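Local coordinates for protein GNA33 (Neisseria gonorrhoeae FA 1090, PDB 2G5D) that probably cleaves the glycosidic bond between N-acetylmuramic acid and N-acetylglucosamine in peptidoglycan as an exolytic lytic transglycosylase, leaving a 1,6-anhydro end, at residues P51-Q56 with P352-T357; G336-A341 with L366-M371; V383-F388 with G406-L411. All blocks are in the same frame, centred on the assembly; numbering follows the deposited sequence.

Interaction 1: P51-Q56 with P352-T357; sequences PHWAAQ and PLFVAT
F354, with CG turned away from its backbone N (chi1 -161°), holds its ring out from strand 352-357 into the loop 51-56, and Q56, bent at chi2 (-54°), brings its amide to the same ring. P51 meets that ring with two atoms: its carbonyl O lies at the ring edge, 3.0 Å from F354 CZ, while P51 CD packs on F354 CE2 at 3.8 Å. The proline ring also reaches A356, CG to CB 3.8 Å. Farther along the F354 ring, W53 CE3 stands 4.0 Å from F354 CD1, which comes in at the indole edge near its plane. Q56 CD sits 3.8 Å from F354 CE1, with amide and ring planes steeply inclined. The amide is locked in place: Q56 NE2 makes a nearly straight bond of 3.1 Å to H52 O across the type I turn W53-Q56, and both its ends bond to strand 365-375, NE2 to N367 O and OE1 to L369 N. W53 NE1 is taken by E100. L353 and V355 turn the other way, toward V385: an alternating barrel strand, one face covered by a loop from far earlier in the chain, consistent with the double-psi barrel clan of the 3D domain.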
ATOM      1  N   PRO A  51       3.343 -15.583 -20.345  1.00 28.62           N
ATOM      2  CA  PRO A  51       2.849 -15.035 -21.601  1.00 28.70           C
ATOM      3  C   PRO A  51       3.435 -13.637 -21.854  1.00 29.03           C
ATOM      4  O   PRO A  51       3.498 -12.836 -20.937  1.00 28.23           O
ATOM      5  CB  PRO A  51       1.330 -15.001 -21.408  1.00 28.80           C
ATOM      6  CG  PRO A  51       1.108 -14.973 -19.917  1.00 28.34           C
ATOM      7  CD  PRO A  51       2.299 -15.679 -19.300  1.00 28.93           C
ATOM      8  N   HIS A  52       3.896 -13.387 -23.080  1.00 29.71           N
ATOM      9  CA  HIS A  52       4.523 -12.109 -23.450  1.00 30.31           C
ATOM     10  C   HIS A  52       5.809 -11.775 -22.694  1.00 30.04           C
ATOM     11  O   HIS A  52       6.251 -10.627 -22.697  1.00 31.00           O
ATOM     12  CB  HIS A  52       3.534 -10.950 -23.338  1.00 30.85           C
ATOM     13  CG  HIS A  52       2.361 -11.074 -24.249  1.00 31.31           C
ATOM     14  ND1 HIS A  52       1.304 -10.191 -24.218  1.00 35.89           N
ATOM     15  CD2 HIS A  52       2.068 -11.986 -25.211  1.00 31.45           C
ATOM     16  CE1 HIS A  52       0.412 -10.549 -25.128  1.00 36.17           C
ATOM     17  NE2 HIS A  52       0.845 -11.645 -25.731  1.00 34.74           N
ATOM     18  N   TRP A  53       6.419 -12.789 -22.098  1.00 29.83           N
ATOM     19  CA  TRP A  53       7.745 -12.686 -21.513  1.00 29.91           C
ATOM     20  C   TRP A  53       8.733 -11.970 -22.442  1.00 29.72           C
ATOM     21  O   TRP A  53       9.404 -11.031 -22.026  1.00 30.36           O
ATOM     22  CB  TRP A  53       8.302 -14.075 -21.210  1.00 28.82           C
ATOM     23  CG  TRP A  53       9.690 -13.985 -20.688  1.00 29.92           C
ATOM     24  CD1 TRP A  53      10.859 -14.172 -21.383  1.00 30.01           C
ATOM     25  CD2 TRP A  53      10.064 -13.628 -19.351  1.00 26.92           C
ATOM     26  NE1 TRP A  53      11.944 -13.963 -20.535  1.00 28.45           N
ATOM     27  CE2 TRP A  53      11.475 -13.632 -19.291  1.00 28.07           C
ATOM     28  CE3 TRP A  53       9.337 -13.336 -18.185  1.00 28.71           C
ATOM     29  CZ2 TRP A  53      12.174 -13.335 -18.110  1.00 27.73           C
ATOM     30  CZ3 TRP A  53      10.027 -13.031 -17.015  1.00 26.78           C
ATOM     31  CH2 TRP A  53      11.429 -13.043 -16.988  1.00 28.98           C
ATOM     32  N   ALA A  54       8.833 -12.444 -23.678  1.00 29.65           N
ATOM     33  CA  ALA A  54       9.752 -11.892 -24.697  1.00 29.43           C
ATOM     34  C   ALA A  54       9.625 -10.388 -24.894  1.00 29.66           C
ATOM     35  O   ALA A  54      10.651  -9.689 -25.019  1.00 28.79           O
ATOM     36  CB  ALA A  54       9.532 -12.610 -26.044  1.00 29.52           C
ATOM     37  N   ALA A  55       8.373  -9.905 -24.916  1.00 29.96           N
ATOM     38  CA  ALA A  55       8.030  -8.510 -25.217  1.00 30.73           C
ATOM     39  C   ALA A  55       7.966  -7.530 -24.013  1.00 31.49           C
ATOM     40  O   ALA A  55       7.588  -6.362 -24.165  1.00 30.73           O
ATOM     41  CB  ALA A  55       6.734  -8.455 -26.043  1.00 31.09           C
ATOM     42  N   GLN A  56       8.361  -7.992 -22.834  1.00 31.14           N
ATOM     43  CA  GLN A  56       8.418  -7.122 -21.655  1.00 31.75           C
ATOM     44  C   GLN A  56       9.350  -5.914 -21.782  1.00 30.99           C
ATOM     45  O   GLN A  56      10.416  -5.992 -22.369  1.00 30.29           O
ATOM     46  CB  GLN A  56       8.831  -7.894 -20.409  1.00 31.82           C
ATOM     47  CG  GLN A  56       7.797  -8.895 -19.887  1.00 32.91           C
ATOM     48  CD  GLN A  56       6.461  -8.242 -19.660  1.00 33.52           C
ATOM     49  OE1 GLN A  56       6.322  -7.398 -18.769  1.00 36.39           O
ATOM     50  NE2 GLN A  56       5.473  -8.593 -20.487  1.00 37.08           N
ATOM     51  N   PRO A 352      10.575 -10.234  -7.729  1.00 30.40           N
ATOM     52  CA  PRO A 352       9.920 -10.033  -9.034  1.00 29.46           C
ATOM     53  C   PRO A 352       8.681 -10.941  -9.176  1.00 30.28           C
ATOM     54  O   PRO A 352       8.690 -12.107  -8.761  1.00 29.51           O
ATOM     55  CB  PRO A 352      11.033 -10.388 -10.037  1.00 29.01           C
ATOM     56  CG  PRO A 352      12.331 -10.121  -9.258  1.00 29.55           C
ATOM     57  CD  PRO A 352      12.012 -10.575  -7.858  1.00 28.89           C
ATOM     58  N   LEU A 353       7.601 -10.406  -9.748  1.00 30.54           N
ATOM     59  CA  LEU A 353       6.346 -11.140  -9.784  1.00 30.08           C
ATOM     60  C   LEU A 353       5.720 -10.895 -11.147  1.00 29.43           C
ATOM     61  O   LEU A 353       5.388  -9.769 -11.488  1.00 29.29           O
ATOM     62  CB  LEU A 353       5.448 -10.637  -8.644  1.00 31.33           C
ATOM     63  CG  LEU A 353       4.347 -11.388  -7.850  1.00 33.86           C
ATOM     64  CD1 LEU A 353       2.978 -11.028  -8.374  1.00 33.89           C
ATOM     65  CD2 LEU A 353       4.495 -12.908  -7.711  1.00 35.09           C
ATOM     66  N   PHE A 354       5.602 -11.954 -11.938  1.00 29.18           N
ATOM     67  CA  PHE A 354       4.914 -11.844 -13.212  1.00 29.35           C
ATOM     68  C   PHE A 354       3.411 -12.021 -13.051  1.00 29.59           C
ATOM     69  O   PHE A 354       2.957 -13.015 -12.469  1.00 30.23           O
ATOM     70  CB  PHE A 354       5.464 -12.851 -14.205  1.00 28.33           C
ATOM     71  CG  PHE A 354       5.153 -12.513 -15.613  1.00 30.18           C
ATOM     72  CD1 PHE A 354       6.085 -11.809 -16.392  1.00 29.27           C
ATOM     73  CD2 PHE A 354       3.928 -12.877 -16.173  1.00 28.62           C
ATOM     74  CE1 PHE A 354       5.792 -11.465 -17.729  1.00 28.25           C
ATOM     75  CE2 PHE A 354       3.632 -12.552 -17.500  1.00 29.00           C
ATOM     76  CZ  PHE A 354       4.568 -11.838 -18.273  1.00 28.74           C
ATOM     77  N   VAL A 355       2.650 -11.055 -13.577  1.00 29.55           N
ATOM     78  CA  VAL A 355       1.197 -11.037 -13.495  1.00 29.43           C
ATOM     79  C   VAL A 355       0.633 -11.043 -14.900  1.00 28.84           C
ATOM     80  O   VAL A 355       0.911 -10.156 -15.702  1.00 27.70           O
ATOM     81  CB  VAL A 355       0.645  -9.806 -12.680  1.00 29.94           C
ATOM     82  CG1 VAL A 355      -0.906  -9.844 -12.570  1.00 30.20           C
ATOM     83  CG2 VAL A 355       1.227  -9.786 -11.315  1.00 31.28           C
ATOM     84  N   ALA A 356      -0.112 -12.111 -15.182  1.00 28.79           N
ATOM     85  CA  ALA A 356      -0.919 -12.272 -16.365  1.00 28.70           C
ATOM     86  C   ALA A 356      -2.378 -11.955 -16.017  1.00 28.47           C
ATOM     87  O   ALA A 356      -3.041 -12.701 -15.292  1.00 27.98           O
ATOM     88  CB  ALA A 356      -0.796 -13.719 -16.881  1.00 28.52           C
ATOM     89  N   THR A 357      -2.882 -10.839 -16.537  1.00 28.77           N
ATOM     90  CA  THR A 357      -4.250 -10.437 -16.227  1.00 28.61           C
ATOM     91  C   THR A 357      -4.925  -9.720 -17.399  1.00 28.39           C
ATOM     92  O   THR A 357      -4.540  -9.917 -18.553  1.00 27.85           O
ATOM     93  CB  THR A 357      -4.331  -9.683 -14.832  1.00 28.15           C
ATOM     94  OG1 THR A 357      -5.691  -9.408 -14.486  1.00 27.20           O
ATOM     95  CG2 THR A 357      -3.497  -8.411 -14.802  1.00 28.14           C
TER

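Interaction 2: G336-A341 with L366-M371; sequences GEYAGA and LNRLIM
A339 and M371 form a parallel beta bridge where the two strands meet at 66°, so the pairing is brief: M371 N donates to Y338 O (3.0 Å), and G340 N donates to M371 O (2.9 Å). M371 O also receives the CA-H of A339, with CA 3.2 Å away, so one carbonyl serves two neighbouring donors, and Y338 O has a second partner in S64 OG of helix 58-72. I370 fits beside this bridge. A chi1 of 72° folds CG1 in over its own main chain and sends CD1 to 3.7 Å from G340 N, against the main chain of G340, which has no side chain; the same methyl also meets V385. CG2 takes the other direction and packs near E337 O. Farther toward the start of strand 366-371, R368 bends at chi2 and runs up to two side chains. Its NH1 makes a salt bridge with E337 OE2 at 3.1 Å, but the hydrogen bond within it is strongly bent and weak. The same NH1 bonds to Y387 OH, which probably also bonds E337 O, and L366 CD2 covers one guanidinium face, so the group is fixed from several directions. Y338 lies roughly perpendicular to the R368 chain, with ring and guanidinium planes only 24° apart; its OH is 3.9 Å from R368 NE. The ring edge of Y338 rests by L369 O, CD2 at 3.6 Å, and that carbonyl also bonds to S61 OG. M371 and Y338 both lean on helix 58-72, which lies against this part of the barrel. A strand paired in parallel with 365-375 and antiparallel with 384-391 is consistent with the interlocked strand order of a double-psi beta-barrel, the fold of the clan to which the 3D domain belongs.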
ATOM      1  N   GLY A 336       5.203   3.372 -10.456  1.00 29.29           N
ATOM      2  CA  GLY A 336       3.924   3.185 -11.156  1.00 29.28           C
ATOM      3  C   GLY A 336       3.978   2.132 -12.242  1.00 29.22           C
ATOM      4  O   GLY A 336       4.891   2.151 -13.096  1.00 27.26           O
ATOM      5  N   GLU A 337       3.021   1.193 -12.167  1.00 30.37           N
ATOM      6  CA  GLU A 337       2.838   0.113 -13.153  1.00 31.09           C
ATOM      7  C   GLU A 337       3.792  -1.076 -13.078  1.00 31.98           C
ATOM      8  O   GLU A 337       3.610  -2.045 -13.836  1.00 31.58           O
ATOM      9  CB  GLU A 337       2.864   0.654 -14.576  1.00 31.64           C
ATOM     10  CG  GLU A 337       1.624   1.382 -14.965  1.00 32.98           C
ATOM     11  CD  GLU A 337       1.736   1.961 -16.351  1.00 34.93           C
ATOM     12  OE1 GLU A 337       1.783   3.183 -16.462  1.00 35.45           O
ATOM     13  OE2 GLU A 337       1.788   1.198 -17.335  1.00 39.43           O
ATOM     14  N   TYR A 338       4.767  -0.995 -12.163  1.00 31.58           N
ATOM     15  CA  TYR A 338       5.859  -1.959 -12.009  1.00 31.14           C
ATOM     16  C   TYR A 338       6.056  -2.384 -10.553  1.00 30.23           C
ATOM     17  O   TYR A 338       7.101  -2.907 -10.174  1.00 29.80           O
ATOM     18  CB  TYR A 338       7.158  -1.430 -12.659  1.00 31.58           C
ATOM     19  CG  TYR A 338       7.038  -1.532 -14.158  1.00 31.48           C
ATOM     20  CD1 TYR A 338       6.563  -0.461 -14.927  1.00 30.08           C
ATOM     21  CD2 TYR A 338       7.329  -2.737 -14.798  1.00 32.14           C
ATOM     22  CE1 TYR A 338       6.376  -0.612 -16.316  1.00 31.64           C
ATOM     23  CE2 TYR A 338       7.159  -2.888 -16.167  1.00 30.95           C
ATOM     24  CZ  TYR A 338       6.686  -1.846 -16.917  1.00 30.61           C
ATOM     25  OH  TYR A 338       6.545  -2.066 -18.268  1.00 33.09           O
ATOM     26  N   ALA A 339       5.024  -2.155  -9.751  1.00 30.14           N
ATOM     27  CA  ALA A 339       5.006  -2.590  -8.358  1.00 30.68           C
ATOM     28  C   ALA A 339       3.617  -3.072  -7.974  1.00 30.62           C
ATOM     29  O   ALA A 339       2.609  -2.696  -8.588  1.00 30.63           O
ATOM     30  CB  ALA A 339       5.474  -1.469  -7.410  1.00 29.91           C
ATOM     31  N   GLY A 340       3.567  -3.946  -6.987  1.00 30.79           N
ATOM     32  CA  GLY A 340       2.291  -4.424  -6.490  1.00 31.32           C
ATOM     33  C   GLY A 340       2.302  -4.802  -5.036  1.00 31.45           C
ATOM     34  O   GLY A 340       3.373  -4.974  -4.444  1.00 32.40           O
ATOM     35  N   ALA A 341       1.105  -4.888  -4.452  1.00 31.09           N
ATOM     36  CA  ALA A 341       0.929  -5.424  -3.106  1.00 30.72           C
ATOM     37  C   ALA A 341       0.512  -6.899  -3.127  1.00 30.42           C
ATOM     38  O   ALA A 341      -0.309  -7.318  -3.957  1.00 30.00           O
ATOM     39  CB  ALA A 341      -0.087  -4.568  -2.273  1.00 30.64           C
ATOM     40  N   LEU A 366      -2.899  -7.921 -20.138  1.00 32.80           N
ATOM     41  CA  LEU A 366      -2.007  -7.088 -19.356  1.00 32.67           C
ATOM     42  C   LEU A 366      -1.014  -8.039 -18.681  1.00 31.30           C
ATOM     43  O   LEU A 366      -1.341  -8.611 -17.665  1.00 30.36           O
ATOM     44  CB  LEU A 366      -2.796  -6.328 -18.282  1.00 32.04           C
ATOM     45  CG  LEU A 366      -2.338  -4.970 -17.740  1.00 33.69           C
ATOM     46  CD1 LEU A 366      -2.294  -5.010 -16.218  1.00 30.20           C
ATOM     47  CD2 LEU A 366      -1.016  -4.459 -18.324  1.00 35.30           C
ATOM     48  N   ASN A 367       0.159  -8.219 -19.292  1.00 31.93           N
ATOM     49  CA  ASN A 367       1.212  -9.150 -18.803  1.00 32.31           C
ATOM     50  C   ASN A 367       2.477  -8.371 -18.463  1.00 32.43           C
ATOM     51  O   ASN A 367       3.071  -7.700 -19.321  1.00 32.70           O
ATOM     52  CB  ASN A 367       1.546 -10.260 -19.834  1.00 31.85           C
ATOM     53  CG  ASN A 367       0.316 -11.038 -20.322  1.00 32.13           C
ATOM     54  OD1 ASN A 367      -0.541 -11.429 -19.552  1.00 31.57           O
ATOM     55  ND2 ASN A 367       0.257 -11.275 -21.617  1.00 31.06           N
ATOM     56  N   ARG A 368       2.892  -8.437 -17.200  1.00 32.75           N
ATOM     57  CA  ARG A 368       3.872  -7.517 -16.679  1.00 31.29           C
ATOM     58  C   ARG A 368       4.765  -8.182 -15.655  1.00 29.89           C
ATOM     59  O   ARG A 368       4.270  -8.843 -14.758  1.00 29.89           O
ATOM     60  CB  ARG A 368       3.148  -6.334 -15.993  1.00 32.70           C
ATOM     61  CG  ARG A 368       2.432  -5.362 -16.944  1.00 34.89           C
ATOM     62  CD  ARG A 368       3.317  -4.154 -17.227  1.00 34.46           C
ATOM     63  NE  ARG A 368       2.862  -3.437 -18.412  1.00 36.50           N
ATOM     64  CZ  ARG A 368       2.032  -2.393 -18.417  1.00 39.47           C
ATOM     65  NH1 ARG A 368       1.520  -1.893 -17.282  1.00 37.87           N
ATOM     66  NH2 ARG A 368       1.696  -1.845 -19.593  1.00 39.26           N
ATOM     67  N   LEU A 369       6.075  -8.004 -15.782  1.00 28.37           N
ATOM     68  CA  LEU A 369       6.969  -8.322 -14.665  1.00 27.68           C
ATOM     69  C   LEU A 369       7.034  -7.140 -13.719  1.00 27.93           C
ATOM     70  O   LEU A 369       7.772  -6.171 -13.966  1.00 28.11           O
ATOM     71  CB  LEU A 369       8.382  -8.707 -15.125  1.00 27.34           C
ATOM     72  CG  LEU A 369       9.296  -9.170 -13.981  1.00 26.98           C
ATOM     73  CD1 LEU A 369       8.710 -10.413 -13.323  1.00 24.51           C
ATOM     74  CD2 LEU A 369      10.683  -9.453 -14.540  1.00 23.26           C
ATOM     75  N   ILE A 370       6.270  -7.237 -12.625  1.00 28.43           N
ATOM     76  CA  ILE A 370       6.276  -6.235 -11.539  1.00 27.27           C
ATOM     77  C   ILE A 370       7.127  -6.690 -10.363  1.00 26.66           C
ATOM     78  O   ILE A 370       7.618  -7.785 -10.369  1.00 26.11           O
ATOM     79  CB  ILE A 370       4.833  -5.891 -11.096  1.00 27.82           C
ATOM     80  CG1 ILE A 370       4.194  -7.047 -10.317  1.00 27.37           C
ATOM     81  CG2 ILE A 370       3.989  -5.483 -12.359  1.00 25.78           C
ATOM     82  CD1 ILE A 370       3.034  -6.671  -9.434  1.00 28.35           C
ATOM     83  N   MET A 371       7.320  -5.814  -9.382  1.00 26.08           N
ATOM     84  CA  MET A 371       7.982  -6.152  -8.131  1.00 26.82           C
ATOM     85  C   MET A 371       6.979  -6.127  -6.983  1.00 27.39           C
ATOM     86  O   MET A 371       6.198  -5.190  -6.843  1.00 26.52           O
ATOM     87  CB  MET A 371       9.162  -5.210  -7.870  1.00 25.16           C
ATOM     88  CG  MET A 371      10.152  -5.115  -9.057  1.00 25.59           C
ATOM     89  SD  MET A 371      11.066  -6.641  -9.383  1.00 27.95           S
ATOM     90  CE  MET A 371      10.737  -6.746 -11.140  1.00 26.15           C
TER

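Interaction 3: V383-F388 with G406-L411; sequences VRVDYF and GYVWQL
R384 NH1 is gripped by two oxygens, T117 O and T119 OG1, and so ties strand 384-388 to its neighbour 116-129; V383 and V385, either side of R384 in sequence, meet V408. T119 OG1 is bonded in turn by D386 OD1, which ties a second side chain of the same strand to the same hydroxyl. R384 points away from 406-411, whereas V383 and V385 point toward it. The contact they make is wholly apolar apart from one carbonyl. V383 CG1 is its hub: it lies 3.7 Å from V408 CG1, 3.8 Å from V408 CG2 and 3.5 Å from G406 O, so a methyl group sits against the backbone oxygen as well as both branches of the facing valine. V385 adds CG2, 3.8 Å from V408 CG1. That V408 methyl therefore meets two valines, V383 and V385, whose side chains run antiparallel past it. V408 can present both branches because chi1 of -49° sets CG1 opposite its carbonyl carbon and turns CG2 toward V383 as well. In V383 it is CG1, set anti to the backbone N (chi1 -168°), that does the touching. The two strands are not neighbours in the sheet; each pairs instead with strand 116-129, and the valines meet toward the barrel interior, V385 and V408 buried and V383 partly exposed, consistent with a double-psi beta-barrel core. V108 of strand 103-110 touches both V383 and V408, and L353 of strand 352-358 touches V385, which extends the aliphatic cluster beyond the two segments. At G406 the approaching V383 methyl meets main chain, and the next residue, Y407, is reached through its backbone, CA lying 4.3 Å from V383 CG1.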
ATOM      1  N   VAL A 383      -2.546 -16.333  -4.795  1.00 27.92           N
ATOM      2  CA  VAL A 383      -2.679 -15.590  -6.047  1.00 28.33           C
ATOM      3  C   VAL A 383      -3.585 -14.372  -5.818  1.00 27.87           C
ATOM      4  O   VAL A 383      -4.807 -14.440  -5.967  1.00 28.01           O
ATOM      5  CB  VAL A 383      -3.215 -16.470  -7.240  1.00 28.42           C
ATOM      6  CG1 VAL A 383      -3.054 -15.731  -8.558  1.00 28.57           C
ATOM      7  CG2 VAL A 383      -2.518 -17.856  -7.308  1.00 29.17           C
ATOM      8  N   ARG A 384      -2.966 -13.255  -5.444  1.00 27.03           N
ATOM      9  CA  ARG A 384      -3.692 -12.043  -5.053  1.00 26.44           C
ATOM     10  C   ARG A 384      -2.771 -10.823  -5.163  1.00 27.04           C
ATOM     11  O   ARG A 384      -1.815 -10.698  -4.404  1.00 26.44           O
ATOM     12  CB  ARG A 384      -4.267 -12.202  -3.628  1.00 26.38           C
ATOM     13  CG  ARG A 384      -5.209 -11.078  -3.137  1.00 25.29           C
ATOM     14  CD  ARG A 384      -6.522 -11.004  -3.923  1.00 25.96           C
ATOM     15  NE  ARG A 384      -7.264  -9.838  -3.473  1.00 27.99           N
ATOM     16  CZ  ARG A 384      -7.203  -8.644  -4.047  1.00 28.42           C
ATOM     17  NH1 ARG A 384      -6.472  -8.456  -5.151  1.00 27.29           N
ATOM     18  NH2 ARG A 384      -7.899  -7.645  -3.530  1.00 29.20           N
ATOM     19  N   VAL A 385      -3.070  -9.929  -6.109  1.00 27.26           N
ATOM     20  CA  VAL A 385      -2.221  -8.742  -6.352  1.00 27.30           C
ATOM     21  C   VAL A 385      -2.976  -7.400  -6.374  1.00 27.64           C
ATOM     22  O   VAL A 385      -3.947  -7.218  -7.112  1.00 26.72           O
ATOM     23  CB  VAL A 385      -1.380  -8.882  -7.686  1.00 28.32           C
ATOM     24  CG1 VAL A 385      -0.450  -7.638  -7.889  1.00 24.97           C
ATOM     25  CG2 VAL A 385      -0.552 -10.185  -7.678  1.00 26.15           C
ATOM     26  N   ASP A 386      -2.514  -6.446  -5.565  1.00 27.38           N
ATOM     27  CA  ASP A 386      -3.003  -5.081  -5.713  1.00 27.56           C
ATOM     28  C   ASP A 386      -1.980  -4.366  -6.592  1.00 27.95           C
ATOM     29  O   ASP A 386      -0.821  -4.154  -6.207  1.00 28.14           O
ATOM     30  CB  ASP A 386      -3.167  -4.383  -4.365  1.00 26.90           C
ATOM     31  CG  ASP A 386      -4.332  -3.389  -4.339  1.00 26.85           C
ATOM     32  OD1 ASP A 386      -5.228  -3.432  -5.210  1.00 26.51           O
ATOM     33  OD2 ASP A 386      -4.353  -2.557  -3.416  1.00 28.50           O
ATOM     34  N   TYR A 387      -2.416  -4.025  -7.787  1.00 27.83           N
ATOM     35  CA  TYR A 387      -1.545  -3.541  -8.831  1.00 28.51           C
ATOM     36  C   TYR A 387      -1.380  -2.031  -8.665  1.00 28.40           C
ATOM     37  O   TYR A 387      -2.369  -1.303  -8.688  1.00 28.92           O
ATOM     38  CB  TYR A 387      -2.176  -3.915 -10.188  1.00 29.39           C
ATOM     39  CG  TYR A 387      -1.311  -3.601 -11.366  1.00 30.93           C
ATOM     40  CD1 TYR A 387      -0.427  -4.540 -11.871  1.00 33.34           C
ATOM     41  CD2 TYR A 387      -1.367  -2.359 -11.976  1.00 32.51           C
ATOM     42  CE1 TYR A 387       0.401  -4.239 -12.960  1.00 33.57           C
ATOM     43  CE2 TYR A 387      -0.550  -2.051 -13.061  1.00 33.70           C
ATOM     44  CZ  TYR A 387       0.328  -2.990 -13.539  1.00 31.36           C
ATOM     45  OH  TYR A 387       1.109  -2.692 -14.618  1.00 32.11           O
ATOM     46  N   PHE A 388      -0.146  -1.560  -8.431  1.00 28.39           N
ATOM     47  CA  PHE A 388       0.062  -0.138  -8.202  1.00 27.85           C
ATOM     48  C   PHE A 388       0.150   0.625  -9.524  1.00 28.34           C
ATOM     49  O   PHE A 388       1.057   0.414 -10.324  1.00 28.06           O
ATOM     50  CB  PHE A 388       1.281   0.149  -7.294  1.00 27.90           C
ATOM     51  CG  PHE A 388       1.492   1.618  -7.034  1.00 28.03           C
ATOM     52  CD1 PHE A 388       0.530   2.362  -6.346  1.00 26.76           C
ATOM     53  CD2 PHE A 388       2.623   2.265  -7.510  1.00 28.63           C
ATOM     54  CE1 PHE A 388       0.690   3.709  -6.137  1.00 26.27           C
ATOM     55  CE2 PHE A 388       2.796   3.611  -7.292  1.00 27.91           C
ATOM     56  CZ  PHE A 388       1.831   4.336  -6.596  1.00 28.16           C
ATOM     57  N   GLY A 406      -6.412 -13.174 -12.489  1.00 33.61           N
ATOM     58  CA  GLY A 406      -5.016 -13.114 -12.842  1.00 32.73           C
ATOM     59  C   GLY A 406      -4.255 -14.343 -12.417  1.00 32.03           C
ATOM     60  O   GLY A 406      -4.705 -15.103 -11.554  1.00 32.36           O
ATOM     61  N   TYR A 407      -3.098 -14.523 -13.044  1.00 30.71           N
ATOM     62  CA  TYR A 407      -2.200 -15.643 -12.787  1.00 30.59           C
ATOM     63  C   TYR A 407      -0.885 -15.059 -12.365  1.00 29.96           C
ATOM     64  O   TYR A 407      -0.486 -14.012 -12.874  1.00 29.45           O
ATOM     65  CB  TYR A 407      -2.007 -16.461 -14.058  1.00 30.32           C
ATOM     66  CG  TYR A 407      -3.319 -17.012 -14.539  1.00 30.43           C
ATOM     67  CD1 TYR A 407      -4.014 -16.397 -15.576  1.00 31.07           C
ATOM     68  CD2 TYR A 407      -3.884 -18.114 -13.921  1.00 30.21           C
ATOM     69  CE1 TYR A 407      -5.242 -16.886 -15.995  1.00 32.28           C
ATOM     70  CE2 TYR A 407      -5.103 -18.628 -14.344  1.00 31.91           C
ATOM     71  CZ  TYR A 407      -5.780 -18.004 -15.371  1.00 32.18           C
ATOM     72  OH  TYR A 407      -6.992 -18.516 -15.785  1.00 31.68           O
ATOM     73  N   VAL A 408      -0.208 -15.721 -11.439  1.00 30.25           N
ATOM     74  CA  VAL A 408       1.036 -15.150 -10.956  1.00 30.45           C
ATOM     75  C   VAL A 408       2.194 -16.130 -10.935  1.00 30.41           C
ATOM     76  O   VAL A 408       2.021 -17.328 -10.708  1.00 30.78           O
ATOM     77  CB  VAL A 408       0.866 -14.396  -9.586  1.00 31.30           C
ATOM     78  CG1 VAL A 408      -0.335 -13.418  -9.631  1.00 31.10           C
ATOM     79  CG2 VAL A 408       0.772 -15.336  -8.425  1.00 32.17           C
ATOM     80  N   TRP A 409       3.388 -15.607 -11.171  1.00 29.16           N
ATOM     81  CA  TRP A 409       4.586 -16.418 -11.071  1.00 28.91           C
ATOM     82  C   TRP A 409       5.506 -15.613 -10.225  1.00 28.75           C
ATOM     83  O   TRP A 409       5.694 -14.420 -10.466  1.00 29.45           O
ATOM     84  CB  TRP A 409       5.262 -16.630 -12.430  1.00 28.03           C
ATOM     85  CG  TRP A 409       4.492 -17.455 -13.440  1.00 25.84           C
ATOM     86  CD1 TRP A 409       4.778 -18.711 -13.832  1.00 26.83           C
ATOM     87  CD2 TRP A 409       3.376 -17.023 -14.230  1.00 25.26           C
ATOM     88  NE1 TRP A 409       3.900 -19.124 -14.824  1.00 25.15           N
ATOM     89  CE2 TRP A 409       3.017 -18.108 -15.078  1.00 25.45           C
ATOM     90  CE3 TRP A 409       2.645 -15.833 -14.306  1.00 24.76           C
ATOM     91  CZ2 TRP A 409       1.932 -18.046 -15.988  1.00 27.68           C
ATOM     92  CZ3 TRP A 409       1.551 -15.767 -15.199  1.00 25.36           C
ATOM     93  CH2 TRP A 409       1.210 -16.867 -16.028  1.00 27.40           C
ATOM     94  N   GLN A 410       6.100 -16.257  -9.235  1.00 28.63           N
ATOM     95  CA  GLN A 410       7.069 -15.583  -8.381  1.00 29.13           C
ATOM     96  C   GLN A 410       8.495 -15.943  -8.840  1.00 29.70           C
ATOM     97  O   GLN A 410       8.798 -17.129  -8.988  1.00 29.63           O
ATOM     98  CB  GLN A 410       6.826 -16.060  -6.939  1.00 29.94           C
ATOM     99  CG  GLN A 410       7.752 -15.442  -5.913  1.00 30.05           C
ATOM    100  CD  GLN A 410       7.392 -15.802  -4.478  1.00 30.37           C
ATOM    101  OE1 GLN A 410       7.694 -15.045  -3.572  1.00 32.41           O
ATOM    102  NE2 GLN A 410       6.771 -16.974  -4.262  1.00 31.98           N
ATOM    103  N   LEU A 411       9.355 -14.928  -9.075  1.00 30.01           N
ATOM    104  CA  LEU A 411      10.782 -15.131  -9.460  1.00 29.57           C
ATOM    105  C   LEU A 411      11.676 -14.942  -8.237  1.00 29.39           C
ATOM    106  O   LEU A 411      11.552 -13.964  -7.516  1.00 29.62           O
ATOM    107  CB  LEU A 411      11.216 -14.209 -10.642  1.00 30.05           C
ATOM    108  CG  LEU A 411      10.740 -14.611 -12.062  1.00 30.30           C
ATOM    109  CD1 LEU A 411       9.231 -14.608 -12.140  1.00 31.97           C
ATOM    110  CD2 LEU A 411      11.314 -13.691 -13.171  1.00 29.49           C
TER

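In the fold
All three contacts are mostly buried, but interaction 1 lies farthest out, its centre about 22 Å from that of the chain against 13 and 14 Å for interactions 2 and 3. Strand 352-358 is the shared seam: it pairs with strand 365-375 of interaction 2 and with strand 403-413 of interaction 3. The chemistry changes accordingly. Interaction 1 covers an aromatic on the outer face with a loop, interaction 2 combines main-chain pairing with a charged pair, and interaction 3 is mainly buried valine packing. Interactions 2 and 3 are joined by a probable hydrogen bond from A341 N to D386 O, and by I370, which packs on both Y387 and V385.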